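Local coordinates for protein 6-aminohexanoate-cyclic-dimer hydrolase (PDB 3A2Q) that hydrolyses the cyclic dimer of 6-aminohexanoate, a by-product of nylon-6 manufacture, to the linear dimer, as a member of the amidase family, at residues E26-T31 with E51-E56; T128-A133 with P394-L399; R217-I222 with L462-A467; S307-Y312 with E408-A413. The protein carries 1 engineered substitution. All coordinates share one frame; numbering follows the deposited sequence.

Interaction 1 of 4, residues E26-T31 with E51-E56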
loop_
_atom_site.group_PDB
_atom_site.type_symbol
_atom_site.label_atom_id
_atom_site.label_comp_id
_atom_site.label_asym_id
_atom_site.label_seq_id
_atom_site.Cartn_x
_atom_site.Cartn_y
_atom_site.Cartn_z
ATOM N N GLU A 26 12.784 -25.445 6.933
ATOM C CA GLU A 26 13.918 -24.921 6.186
ATOM C C GLU A 26 13.596 -23.528 5.658
ATOM O O GLU A 26 14.316 -22.567 5.932
ATOM C CB GLU A 26 14.264 -25.852 5.022
ATOM C CG GLU A 26 15.062 -27.082 5.431
ATOM C CD GLU A 26 15.361 -28.005 4.263
ATOM O OE1 GLU A 26 16.271 -28.850 4.390
ATOM O OE2 GLU A 26 14.681 -27.889 3.222
ATOM N N LEU A 27 12.502 -23.424 4.909
ATOM C CA LEU A 27 12.080 -22.147 4.347
ATOM C C LEU A 27 11.903 -21.105 5.444
ATOM O O LEU A 27 12.428 -19.993 5.345
ATOM C CB LEU A 27 10.763 -22.319 3.580
ATOM C CG LEU A 27 10.170 -21.060 2.936
ATOM C CD1 LEU A 27 11.156 -20.472 1.938
ATOM C CD2 LEU A 27 8.860 -21.412 2.252
ATOM N N LEU A 28 11.177 -21.476 6.496
ATOM C CA LEU A 28 10.920 -20.571 7.610
ATOM C C LEU A 28 12.205 -20.151 8.316
ATOM O O LEU A 28 12.427 -18.964 8.556
ATOM C CB LEU A 28 9.986 -21.230 8.627
ATOM C CG LEU A 28 9.003 -20.326 9.381
ATOM C CD1 LEU A 28 8.393 -21.116 10.530
ATOM C CD2 LEU A 28 9.696 -19.084 9.914
ATOM N N GLU A 29 13.044 -21.125 8.662
ATOM C CA GLU A 29 14.298 -20.830 9.347
ATOM C C GLU A 29 15.264 -20.077 8.441
ATOM O O GLU A 29 16.025 -19.226 8.904
ATOM C CB GLU A 29 14.949 -22.121 9.849
ATOM C CG GLU A 29 14.164 -22.824 10.943
ATOM C CD GLU A 29 13.833 -21.908 12.108
ATOM O OE1 GLU A 29 14.681 -21.064 12.462
ATOM O OE2 GLU A 29 12.728 -22.036 12.678
ATOM N N ALA A 30 15.234 -20.391 7.151
ATOM C CA ALA A 30 16.096 -19.715 6.191
ATOM C C ALA A 30 15.631 -18.267 6.078
ATOM O O ALA A 30 16.438 -17.354 5.887
ATOM C CB ALA A 30 16.017 -20.402 4.833
ATOM N N THR A 31 14.322 -18.065 6.205
ATOM C CA THR A 31 13.740 -16.731 6.126
ATOM C C THR A 31 14.028 -15.932 7.398
ATOM O O THR A 31 14.376 -14.752 7.331
ATOM C CB THR A 31 12.212 -16.808 5.901
ATOM O OG1 THR A 31 11.945 -17.504 4.675
ATOM C CG2 THR A 31 11.612 -15.413 5.827
ATOM N N GLU A 51 8.178 -17.065 16.788
ATOM C CA GLU A 51 7.577 -18.193 17.491
ATOM C C GLU A 51 6.207 -18.535 16.910
ATOM O O GLU A 51 5.935 -19.697 16.604
ATOM C CB GLU A 51 7.471 -17.897 18.989
ATOM C CG GLU A 51 8.823 -17.648 19.648
ATOM C CD GLU A 51 9.811 -18.791 19.433
ATOM O OE1 GLU A 51 11.000 -18.622 19.781
ATOM O OE2 GLU A 51 9.406 -19.857 18.921
ATOM N N LYS A 52 5.347 -17.532 16.751
ATOM C CA LYS A 52 4.029 -17.779 16.179
ATOM C C LYS A 52 4.214 -18.347 14.782
ATOM O O LYS A 52 3.539 -19.294 14.390
ATOM C CB LYS A 52 3.205 -16.491 16.099
ATOM C CG LYS A 52 1.928 -16.656 15.281
ATOM C CD LYS A 52 1.035 -15.423 15.309
ATOM C CE LYS A 52 0.340 -15.266 16.650
ATOM N NZ LYS A 52 -0.689 -14.186 16.611
ATOM N N ALA A 53 5.142 -17.763 14.031
ATOM C CA ALA A 53 5.408 -18.225 12.678
ATOM C C ALA A 53 5.800 -19.697 12.706
ATOM O O ALA A 53 5.455 -20.462 11.803
ATOM C CB ALA A 53 6.522 -17.399 12.054
ATOM N N ARG A 54 6.518 -20.087 13.753
ATOM C CA ARG A 54 6.966 -21.465 13.890
ATOM C C ARG A 54 5.837 -22.415 14.260
ATOM O O ARG A 54 5.832 -23.567 13.829
ATOM C CB ARG A 54 8.095 -21.544 14.920
ATOM C CG ARG A 54 9.436 -21.091 14.369
ATOM C CD ARG A 54 10.433 -20.792 15.474
ATOM N NE ARG A 54 11.747 -20.457 14.936
ATOM C CZ ARG A 54 12.619 -19.656 15.537
ATOM N NH1 ARG A 54 12.316 -19.100 16.703
ATOM N NH2 ARG A 54 13.792 -19.408 14.970
ATOM N N ARG A 55 4.879 -21.935 15.049
ATOM C CA ARG A 55 3.746 -22.764 15.453
ATOM C C ARG A 55 2.804 -22.952 14.269
ATOM O O ARG A 55 2.343 -24.059 13.997
ATOM C CB ARG A 55 2.958 -22.103 16.583
ATOM C CG ARG A 55 3.779 -21.533 17.724
ATOM C CD ARG A 55 2.863 -20.723 18.635
ATOM N NE ARG A 55 3.595 -19.865 19.562
ATOM C CZ ARG A 55 3.019 -18.950 20.337
ATOM N NH1 ARG A 55 1.704 -18.775 20.294
ATOM N NH2 ARG A 55 3.757 -18.205 21.151
ATOM N N GLU A 56 2.513 -21.857 13.572
ATOM C CA GLU A 56 1.609 -21.901 12.430
ATOM C C GLU A 56 2.170 -22.737 11.290
ATOM O O GLU A 56 1.420 -23.384 10.564
ATOM C CB GLU A 56 1.312 -20.482 11.920
ATOM C CG GLU A 56 0.853 -19.515 12.998
ATOM C CD GLU A 56 0.398 -18.180 12.433
ATOM O OE1 GLU A 56 0.928 -17.759 11.382
ATOM O OE2 GLU A 56 -0.480 -17.544 13.048
#
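The guanidinium of R54 and the carboxylate of E29 meet edge to edge, their planes only 11° apart, and E51 lies at another edge of the guanidinium. R54 grips E29 side-on with two nitrogens: NE reaches E29 OE2 at 2.9 Å and NH2 reaches E29 OE1 at 3.1 Å. Both oxygens use their syn lone pairs, and both bonds are nearly straight. E29 gets there through a bend at chi2 (-53°), which turns its carboxylate across the extended R54 chain. On the R54 helix itself, NH1 forms a longer salt bridge of 3.4 Å to E51 OE1, so one arginine joins two glutamates. Beneath this network L28 points at the facing helix, its CD1 lying 3.3 Å from A53 O and its CD2 4.2 Å from A53 CB. Helices 24-42 and 50-59 run antiparallel here, the short axes 169° apart and 10.7 Å at closest approach. L28 and A53 also rest on L115 of strand 113-118, against the sheet. Depth splits the chemistry: a two-bond ion pair at the partly exposed edge probably fixes the rotation of R54, while below it the L28 methyls pack on the A53 side chain and backbone without a hydrogen bond.

Interaction 2 of 4, residues T128-A133 with P394-L399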
loop_
_atom_site.group_PDB
_atom_site.type_symbol
_atom_site.label_atom_id
_atom_site.label_comp_id
_atom_site.label_asym_id
_atom_site.label_seq_id
_atom_site.Cartn_x
_atom_site.Cartn_y
_atom_site.Cartn_z
ATOM N N THR A 128 6.100 8.805 4.181
ATOM C CA THR A 128 7.455 8.331 4.405
ATOM C C THR A 128 7.270 7.526 5.682
ATOM O O THR A 128 6.265 7.697 6.369
ATOM C CB THR A 128 8.483 9.454 4.631
ATOM O OG1 THR A 128 9.790 8.866 4.658
ATOM C CG2 THR A 128 8.238 10.175 5.948
ATOM N N THR A 129 8.216 6.651 6.000
ATOM C CA THR A 129 8.083 5.804 7.184
ATOM C C THR A 129 9.210 6.088 8.165
ATOM O O THR A 129 10.184 5.344 8.239
ATOM C CB THR A 129 8.094 4.313 6.770
ATOM O OG1 THR A 129 7.073 4.091 5.789
ATOM C CG2 THR A 129 7.827 3.408 7.960
ATOM N N GLU A 130 9.058 7.179 8.909
ATOM C CA GLU A 130 10.055 7.613 9.887
ATOM C C GLU A 130 9.365 8.050 11.182
ATOM O O GLU A 130 9.460 9.207 11.598
ATOM C CB GLU A 130 10.863 8.772 9.293
ATOM C CG GLU A 130 11.614 8.390 8.016
ATOM C CD GLU A 130 12.073 9.590 7.211
ATOM O OE1 GLU A 130 12.666 10.516 7.803
ATOM O OE2 GLU A 130 11.849 9.605 5.982
ATOM N N PRO A 131 8.659 7.116 11.838
ATOM C CA PRO A 131 7.952 7.417 13.085
ATOM C C PRO A 131 8.932 7.653 14.227
ATOM O O PRO A 131 10.011 7.062 14.253
ATOM C CB PRO A 131 7.132 6.158 13.324
ATOM C CG PRO A 131 8.019 5.084 12.775
ATOM C CD PRO A 131 8.507 5.695 11.480
ATOM N N GLU A 132 8.549 8.508 15.168
ATOM C CA GLU A 132 9.388 8.780 16.328
ATOM C C GLU A 132 9.462 7.518 17.186
ATOM O O GLU A 132 10.498 7.209 17.776
ATOM C CB GLU A 132 8.791 9.918 17.158
ATOM C CG GLU A 132 8.964 11.302 16.554
ATOM C CD GLU A 132 8.192 12.371 17.307
ATOM O OE1 GLU A 132 8.096 12.279 18.551
ATOM O OE2 GLU A 132 7.691 13.312 16.654
ATOM N N ALA A 133 8.355 6.784 17.233
ATOM C CA ALA A 133 8.256 5.568 18.031
ATOM C C ALA A 133 9.208 4.432 17.671
ATOM O O ALA A 133 9.800 3.826 18.562
ATOM C CB ALA A 133 6.818 5.056 18.008
ATOM N N PRO A 394 12.777 10.886 -1.873
ATOM C CA PRO A 394 13.371 11.762 -0.858
ATOM C C PRO A 394 14.381 11.070 0.053
ATOM O O PRO A 394 14.346 9.854 0.236
ATOM C CB PRO A 394 12.155 12.270 -0.078
ATOM C CG PRO A 394 11.136 11.181 -0.264
ATOM C CD PRO A 394 11.315 10.797 -1.706
ATOM N N GLU A 395 15.291 11.855 0.619
ATOM C CA GLU A 395 16.280 11.306 1.538
ATOM C C GLU A 395 15.607 11.178 2.902
ATOM O O GLU A 395 14.648 11.898 3.195
ATOM C CB GLU A 395 17.491 12.246 1.661
ATOM C CG GLU A 395 18.259 12.459 0.371
ATOM C CD GLU A 395 19.481 13.347 0.553
ATOM O OE1 GLU A 395 19.338 14.454 1.114
ATOM O OE2 GLU A 395 20.584 12.942 0.131
ATOM N N ILE A 396 16.095 10.257 3.727
ATOM C CA ILE A 396 15.558 10.078 5.071
ATOM C C ILE A 396 15.624 11.437 5.769
ATOM O O ILE A 396 16.633 12.140 5.671
ATOM C CB ILE A 396 16.406 9.072 5.889
ATOM C CG1 ILE A 396 16.254 7.661 5.316
ATOM C CG2 ILE A 396 15.984 9.105 7.357
ATOM C CD1 ILE A 396 14.843 7.118 5.398
ATOM N N GLY A 397 14.548 11.809 6.453
ATOM C CA GLY A 397 14.513 13.079 7.158
ATOM C C GLY A 397 13.898 14.230 6.384
ATOM O O GLY A 397 13.354 15.167 6.971
ATOM N N GLU A 398 13.964 14.154 5.061
ATOM C CA GLU A 398 13.436 15.207 4.204
ATOM C C GLU A 398 11.950 15.542 4.396
ATOM O O GLU A 398 11.581 16.713 4.448
ATOM C CB GLU A 398 13.697 14.842 2.741
ATOM C CG GLU A 398 13.480 15.974 1.763
ATOM C CD GLU A 398 13.682 15.532 0.327
ATOM O OE1 GLU A 398 14.658 14.797 0.061
ATOM O OE2 GLU A 398 12.875 15.929 -0.538
ATOM N N LEU A 399 11.098 14.527 4.512
ATOM C CA LEU A 399 9.665 14.780 4.655
ATOM C C LEU A 399 9.138 14.992 6.079
ATOM O O LEU A 399 7.979 15.377 6.260
ATOM C CB LEU A 399 8.866 13.667 3.961
ATOM C CG LEU A 399 9.103 13.507 2.450
ATOM C CD1 LEU A 399 8.044 12.574 1.852
ATOM C CD2 LEU A 399 9.036 14.863 1.767
HETATM O O HOH W 1 11.869 11.625 4.240
#
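E130 sends its side chain to the turn at I396 and G397 with CG anti to its own carbonyl carbon (chi1 -61°) and the chain extended beyond CG, which carries the carboxylate from one loop to the other. T128, two residues earlier, has OG1 anti to the backbone N (chi1 -172°), which sets the hydroxyl beside that carboxylate and turns CG2 to L399 CB, 4.1 Å away. OE1 of E130 accepts from G397 N at 2.7 Å, on its syn side but out of the carboxylate plane, and the N-H...O angle of 136° shows a bent bond. OE2 accepts from T128 OG1 at 2.6 Å on its anti side, and also from a water whose oxygen is 2.7 Å from E130 OE2. That water donates to E395 O as well and accepts from L399 N, tying the buried carboxylate to the first residue of the turn and the one just after it. I396 flanks the group with CG2, 3.6 Å from E130 OE1. T128 OG1 is in turn hydrogen-bonded to S146 OG. The receiving element is a type II beta turn from E395 to E398, closed by E398 N to E395 O, with G397 third, at a positive phi. A glutamate and a water thus join two loops of the amidase fold near its active site: the T128 side chain is about 8 Å from that of S150, a charge-relay residue by similarity.

Interaction 3 of 4, residues R217-I222 with L462-A467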
loop_
_atom_site.group_PDB
_atom_site.type_symbol
_atom_site.label_atom_id
_atom_site.label_comp_id
_atom_site.label_asym_id
_atom_site.label_seq_id
_atom_site.Cartn_x
_atom_site.Cartn_y
_atom_site.Cartn_z
ATOM N N ARG A 217 6.230 -9.506 -5.549
ATOM C CA ARG A 217 7.212 -9.231 -6.587
ATOM C C ARG A 217 6.776 -9.785 -7.947
ATOM O O ARG A 217 7.477 -9.625 -8.948
ATOM C CB ARG A 217 8.590 -9.787 -6.195
ATOM C CG ARG A 217 9.234 -9.062 -5.012
ATOM C CD ARG A 217 10.709 -9.417 -4.888
ATOM N NE ARG A 217 10.901 -10.850 -4.704
ATOM C CZ ARG A 217 10.778 -11.487 -3.544
ATOM N NH1 ARG A 217 10.470 -10.823 -2.437
ATOM N NH2 ARG A 217 10.942 -12.798 -3.497
ATOM N N SER A 218 5.616 -10.433 -7.985
ATOM C CA SER A 218 5.099 -10.967 -9.242
ATOM C C SER A 218 3.606 -10.688 -9.342
ATOM O O SER A 218 2.916 -10.574 -8.329
ATOM C CB SER A 218 5.339 -12.477 -9.342
ATOM O OG SER A 218 4.536 -13.185 -8.415
ATOM N N VAL A 219 3.103 -10.593 -10.565
ATOM C CA VAL A 219 1.688 -10.324 -10.760
ATOM C C VAL A 219 0.842 -11.534 -10.360
ATOM O O VAL A 219 -0.282 -11.381 -9.871
ATOM C CB VAL A 219 1.395 -9.928 -12.223
ATOM C CG1 VAL A 219 -0.098 -9.670 -12.413
ATOM C CG2 VAL A 219 2.188 -8.673 -12.584
ATOM N N ARG A 220 1.382 -12.738 -10.535
ATOM C CA ARG A 220 0.613 -13.921 -10.178
ATOM C C ARG A 220 0.420 -14.007 -8.668
ATOM O O ARG A 220 -0.608 -14.491 -8.193
ATOM C CB ARG A 220 1.278 -15.191 -10.721
ATOM C CG ARG A 220 2.601 -15.572 -10.081
ATOM C CD ARG A 220 3.144 -16.841 -10.732
ATOM N NE ARG A 220 4.330 -17.356 -10.056
ATOM C CZ ARG A 220 4.950 -18.484 -10.395
ATOM N NH1 ARG A 220 4.497 -19.213 -11.407
ATOM N NH2 ARG A 220 6.016 -18.889 -9.717
ATOM N N ASP A 221 1.403 -13.528 -7.909
ATOM C CA ASP A 221 1.302 -13.539 -6.453
ATOM C C ASP A 221 0.157 -12.629 -6.000
ATOM O O ASP A 221 -0.560 -12.950 -5.057
ATOM C CB ASP A 221 2.608 -13.061 -5.819
ATOM C CG ASP A 221 3.557 -14.203 -5.484
ATOM O OD1 ASP A 221 3.305 -15.350 -5.908
ATOM O OD2 ASP A 221 4.566 -13.944 -4.796
ATOM N N ILE A 222 -0.003 -11.490 -6.669
ATOM C CA ILE A 222 -1.073 -10.557 -6.323
ATOM C C ILE A 222 -2.426 -11.202 -6.614
ATOM O O ILE A 222 -3.341 -11.147 -5.794
ATOM C CB ILE A 222 -0.942 -9.231 -7.121
ATOM C CG1 ILE A 222 0.326 -8.489 -6.684
ATOM C CG2 ILE A 222 -2.167 -8.349 -6.897
ATOM C CD1 ILE A 222 0.312 -8.050 -5.226
ATOM N N LEU A 462 -8.997 -7.298 -15.612
ATOM C CA LEU A 462 -8.333 -6.664 -16.748
ATOM C C LEU A 462 -6.994 -6.094 -16.306
ATOM O O LEU A 462 -5.983 -6.214 -17.008
ATOM C CB LEU A 462 -9.182 -5.523 -17.311
ATOM C CG LEU A 462 -10.487 -5.861 -18.027
ATOM C CD1 LEU A 462 -11.131 -4.565 -18.512
ATOM C CD2 LEU A 462 -10.208 -6.793 -19.203
ATOM N N LEU A 463 -6.992 -5.478 -15.131
ATOM C CA LEU A 463 -5.777 -4.877 -14.602
ATOM C C LEU A 463 -4.645 -5.892 -14.460
ATOM O O LEU A 463 -3.529 -5.640 -14.906
ATOM C CB LEU A 463 -6.061 -4.228 -13.246
ATOM C CG LEU A 463 -4.913 -3.443 -12.612
ATOM C CD1 LEU A 463 -4.523 -2.268 -13.508
ATOM C CD2 LEU A 463 -5.346 -2.957 -11.248
ATOM N N LEU A 464 -4.931 -7.036 -13.846
ATOM C CA LEU A 464 -3.911 -8.062 -13.647
ATOM C C LEU A 464 -3.499 -8.688 -14.967
ATOM O O LEU A 464 -2.374 -9.161 -15.115
ATOM C CB LEU A 464 -4.414 -9.145 -12.691
ATOM C CG LEU A 464 -4.682 -8.684 -11.255
ATOM C CD1 LEU A 464 -5.315 -9.805 -10.455
ATOM C CD2 LEU A 464 -3.381 -8.232 -10.618
ATOM N N GLN A 465 -4.415 -8.692 -15.930
ATOM C CA GLN A 465 -4.112 -9.242 -17.241
ATOM C C GLN A 465 -3.083 -8.367 -17.953
ATOM O O GLN A 465 -2.090 -8.870 -18.486
ATOM C CB GLN A 465 -5.396 -9.356 -18.063
ATOM C CG GLN A 465 -6.202 -10.592 -17.715
ATOM C CD GLN A 465 -7.643 -10.492 -18.159
ATOM O OE1 GLN A 465 -7.991 -9.664 -18.999
ATOM N NE2 GLN A 465 -8.492 -11.344 -17.597
ATOM N N VAL A 466 -3.306 -7.056 -17.954
ATOM C CA VAL A 466 -2.368 -6.146 -18.602
ATOM C C VAL A 466 -1.074 -6.042 -17.800
ATOM O O VAL A 466 0.007 -5.865 -18.363
ATOM C CB VAL A 466 -2.977 -4.744 -18.787
ATOM C CG1 VAL A 466 -1.940 -3.798 -19.386
ATOM C CG2 VAL A 466 -4.176 -4.829 -19.716
ATOM N N ALA A 467 -1.177 -6.163 -16.483
ATOM C CA ALA A 467 0.013 -6.092 -15.652
ATOM C C ALA A 467 0.894 -7.287 -16.017
ATOM O O ALA A 467 2.117 -7.176 -16.081
ATOM C CB ALA A 467 -0.368 -6.147 -14.176
#
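V219 packs on L464 and A467 where the start of helix 219-229 meets helix 460-473, a helix-helix contact within the amidase alpha/beta fold whose side-chain pairs are all apolar. The tight part is centred on the two methyls of V219. With CG1 anti to the backbone N (chi1 179°), that methyl reaches L464 O at 3.6 Å, while CG2 touches A467 CB at 3.9 Å. V219 CG1 also meets L464 CD2 at 4.0 Å, so the valine fits between residues one helical turn apart. I222 adds its CG2 on the same leucine methyl, its side chain crossing that of L464 at about a right angle, and it also leans on V185 and L187 of strand 185-188. Cut back to alanine, V219 would lose both gamma methyls, which is likely to leave L464 and A467 without their partner across the contact. The other side is looser and polar: R220 points away and is exposed, pairing with D9, and no hydrogen bond links the two segments. At the helix start V219 N is hydrogen-bonded to E471 OE2, and S218 is the N-cap. The capping bond runs from D221 N to S218 OG, at 3.2 Å and an N-H...O angle of 146°.

Interaction 4 of 4, residues S307-Y312 with E408-A413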
loop_
_atom_site.group_PDB
_atom_site.type_symbol
_atom_site.label_atom_id
_atom_site.label_comp_id
_atom_site.label_asym_id
_atom_site.label_seq_id
_atom_site.Cartn_x
_atom_site.Cartn_y
_atom_site.Cartn_z
ATOM N N SER A 307 -9.018 20.050 -6.028
ATOM C CA SER A 307 -9.779 20.821 -5.045
ATOM C C SER A 307 -10.293 19.925 -3.926
ATOM O O SER A 307 -10.385 20.337 -2.771
ATOM C CB SER A 307 -10.973 21.504 -5.718
ATOM O OG SER A 307 -10.540 22.452 -6.672
ATOM N N PHE A 308 -10.622 18.691 -4.283
ATOM C CA PHE A 308 -11.145 17.715 -3.336
ATOM C C PHE A 308 -10.213 17.440 -2.163
ATOM O O PHE A 308 -10.668 17.058 -1.081
ATOM C CB PHE A 308 -11.418 16.395 -4.065
ATOM C CG PHE A 308 -10.167 15.650 -4.459
ATOM C CD1 PHE A 308 -9.529 14.809 -3.553
ATOM C CD2 PHE A 308 -9.617 15.808 -5.726
ATOM C CE1 PHE A 308 -8.356 14.135 -3.902
ATOM C CE2 PHE A 308 -8.447 15.139 -6.088
ATOM C CZ PHE A 308 -7.816 14.301 -5.174
ATOM N N LEU A 309 -8.910 17.620 -2.370
ATOM C CA LEU A 309 -7.955 17.336 -1.311
ATOM C C LEU A 309 -8.217 18.149 -0.049
ATOM O O LEU A 309 -7.920 17.696 1.059
ATOM C CB LEU A 309 -6.518 17.562 -1.797
ATOM C CG LEU A 309 -5.441 16.831 -0.983
ATOM C CD1 LEU A 309 -5.713 15.327 -0.989
ATOM C CD2 LEU A 309 -4.072 17.114 -1.570
ATOM N N LYS A 310 -8.774 19.346 -0.211
ATOM C CA LYS A 310 -9.071 20.186 0.947
ATOM C C LYS A 310 -10.139 19.492 1.788
ATOM O O LYS A 310 -10.028 19.407 3.014
ATOM C CB LYS A 310 -9.575 21.560 0.500
ATOM C CG LYS A 310 -9.809 22.521 1.649
ATOM C CD LYS A 310 -10.432 23.819 1.169
ATOM C CE LYS A 310 -10.690 24.765 2.334
ATOM N NZ LYS A 310 -11.586 24.156 3.351
ATOM N N ASP A 311 -11.168 18.991 1.111
ATOM C CA ASP A 311 -12.269 18.287 1.761
ATOM C C ASP A 311 -11.776 16.986 2.378
ATOM O O ASP A 311 -12.207 16.601 3.458
ATOM C CB ASP A 311 -13.368 17.972 0.748
ATOM C CG ASP A 311 -13.949 19.214 0.113
ATOM O OD1 ASP A 311 -14.551 20.032 0.843
ATOM O OD2 ASP A 311 -13.800 19.373 -1.116
ATOM N N TYR A 312 -10.873 16.308 1.681
ATOM C CA TYR A 312 -10.325 15.057 2.170
ATOM C C TYR A 312 -9.526 15.301 3.452
ATOM O O TYR A 312 -9.586 14.516 4.400
ATOM C CB TYR A 312 -9.433 14.437 1.091
ATOM C CG TYR A 312 -8.935 13.050 1.414
ATOM C CD1 TYR A 312 -9.819 12.037 1.787
ATOM C CD2 TYR A 312 -7.580 12.743 1.327
ATOM C CE1 TYR A 312 -9.362 10.751 2.066
ATOM C CE2 TYR A 312 -7.114 11.461 1.601
ATOM C CZ TYR A 312 -8.006 10.472 1.971
ATOM O OH TYR A 312 -7.538 9.213 2.258
ATOM N N GLU A 408 -0.067 25.674 8.463
ATOM C CA GLU A 408 -1.422 26.157 8.726
ATOM C C GLU A 408 -2.582 25.584 7.904
ATOM O O GLU A 408 -2.671 25.787 6.687
ATOM C CB GLU A 408 -1.456 27.687 8.619
ATOM C CG GLU A 408 -0.445 28.405 9.504
ATOM C CD GLU A 408 -0.450 29.921 9.308
ATOM O OE1 GLU A 408 0.521 30.589 9.737
ATOM O OE2 GLU A 408 -1.430 30.447 8.735
ATOM N N GLY A 409 -3.464 24.859 8.599
ATOM C CA GLY A 409 -4.667 24.284 8.005
ATOM C C GLY A 409 -4.724 22.899 7.382
ATOM O O GLY A 409 -5.722 22.189 7.534
ATOM N N ARG A 410 -3.671 22.494 6.689
ATOM C CA ARG A 410 -3.716 21.197 6.030
ATOM C C ARG A 410 -2.704 20.135 6.450
ATOM O O ARG A 410 -1.668 20.431 7.037
ATOM C CB ARG A 410 -3.651 21.413 4.512
ATOM C CG ARG A 410 -3.662 20.150 3.655
ATOM C CD ARG A 410 -3.731 20.483 2.172
ATOM N NE ARG A 410 -4.958 21.179 1.815
ATOM C CZ ARG A 410 -5.318 21.449 0.567
ATOM N NH1 ARG A 410 -4.541 21.076 -0.438
ATOM N NH2 ARG A 410 -6.449 22.093 0.322
ATOM N N GLN A 411 -3.046 18.888 6.132
ATOM C CA GLN A 411 -2.240 17.704 6.425
ATOM C C GLN A 411 -0.790 17.923 5.980
ATOM O O GLN A 411 -0.540 18.482 4.910
ATOM C CB GLN A 411 -2.820 16.498 5.676
ATOM C CG GLN A 411 -2.672 15.163 6.378
ATOM C CD GLN A 411 -3.582 15.032 7.582
ATOM O OE1 GLN A 411 -3.581 14.010 8.269
ATOM N NE2 GLN A 411 -4.366 16.070 7.844
ATOM N N SER A 412 0.163 17.483 6.796
ATOM C CA SER A 412 1.576 17.647 6.461
ATOM C C SER A 412 1.928 16.838 5.212
ATOM O O SER A 412 2.806 17.223 4.442
ATOM C CB SER A 412 2.467 17.222 7.641
ATOM O OG SER A 412 2.198 15.893 8.047
ATOM N N ALA A 413 1.220 15.732 5.002
ATOM C CA ALA A 413 1.463 14.879 3.845
ATOM C C ALA A 413 0.906 15.488 2.563
ATOM O O ALA A 413 1.215 15.026 1.466
ATOM C CB ALA A 413 0.853 13.499 4.076
#
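R410 reaches over the beginning of helix 308-331, and its side chain can be followed outward to the backbone of K310. From CB, which points toward the helix, the chain leaves with CG anti to the backbone N (chi1 179°) and continues extended through CD. A bend at chi3 (-63°) then turns the guanidinium so that one of its faces lies over L309 C and K310 N. CB, CG, CD and NE serve as the approach and make no close contact with 307-312. CZ is the first atom to arrive, 4.0 Å from K310 CA. Beyond it the two terminal nitrogens part: NH1 passes L309 CD2 at 4.1 Å, whereas NH2 sits 3.2 Å from K310 CB and 3.6 Å from K310 CG. No hydrogen bond crosses the contact, so the arginine acts here as a flat cover on the helix. The lysine chain crosses it at about a right angle and leads its amine away, leaving K310 NZ 6.3 Å from R410 NH2, a separation that probably limits repulsion between the like charges. A serine in place of R410 would probably uncover the backbone at L309 and K310 and lose most of this contact, since the guanidinium supplies all its close approaches. Next along the chain, Q411 touches the bound 6-aminohexanoic acid and is hydrogen-bonded to N125. The loop, which follows strand 383-387 and precedes helix 416-422 in the chain, thus runs from the protein surface into the ligand pocket, with helix 308-331 beneath R410 and helix 342-352 against Q411 and S412.

Interaction 3 is wholly buried and apolar in its side-chain pairs, and interaction 2 is buried but polar, organised round a carboxylate and a water. Interactions 1 and 4 are only partly buried, and in both a partly exposed arginine takes part: paired with glutamates in interaction 1, laid over a helix backbone without hydrogen bonds in interaction 4. Interactions 1 and 3 join helices, whereas interactions 2 and 4 draw on the same long loop between strand 383-387 and helix 416-422. Those two are close neighbours, about 6 Å apart at nearest atoms, and lie near the bound ligand. Interactions 1 and 4 stand on opposite sides of the chain's centre, with centres about 43 Å apart.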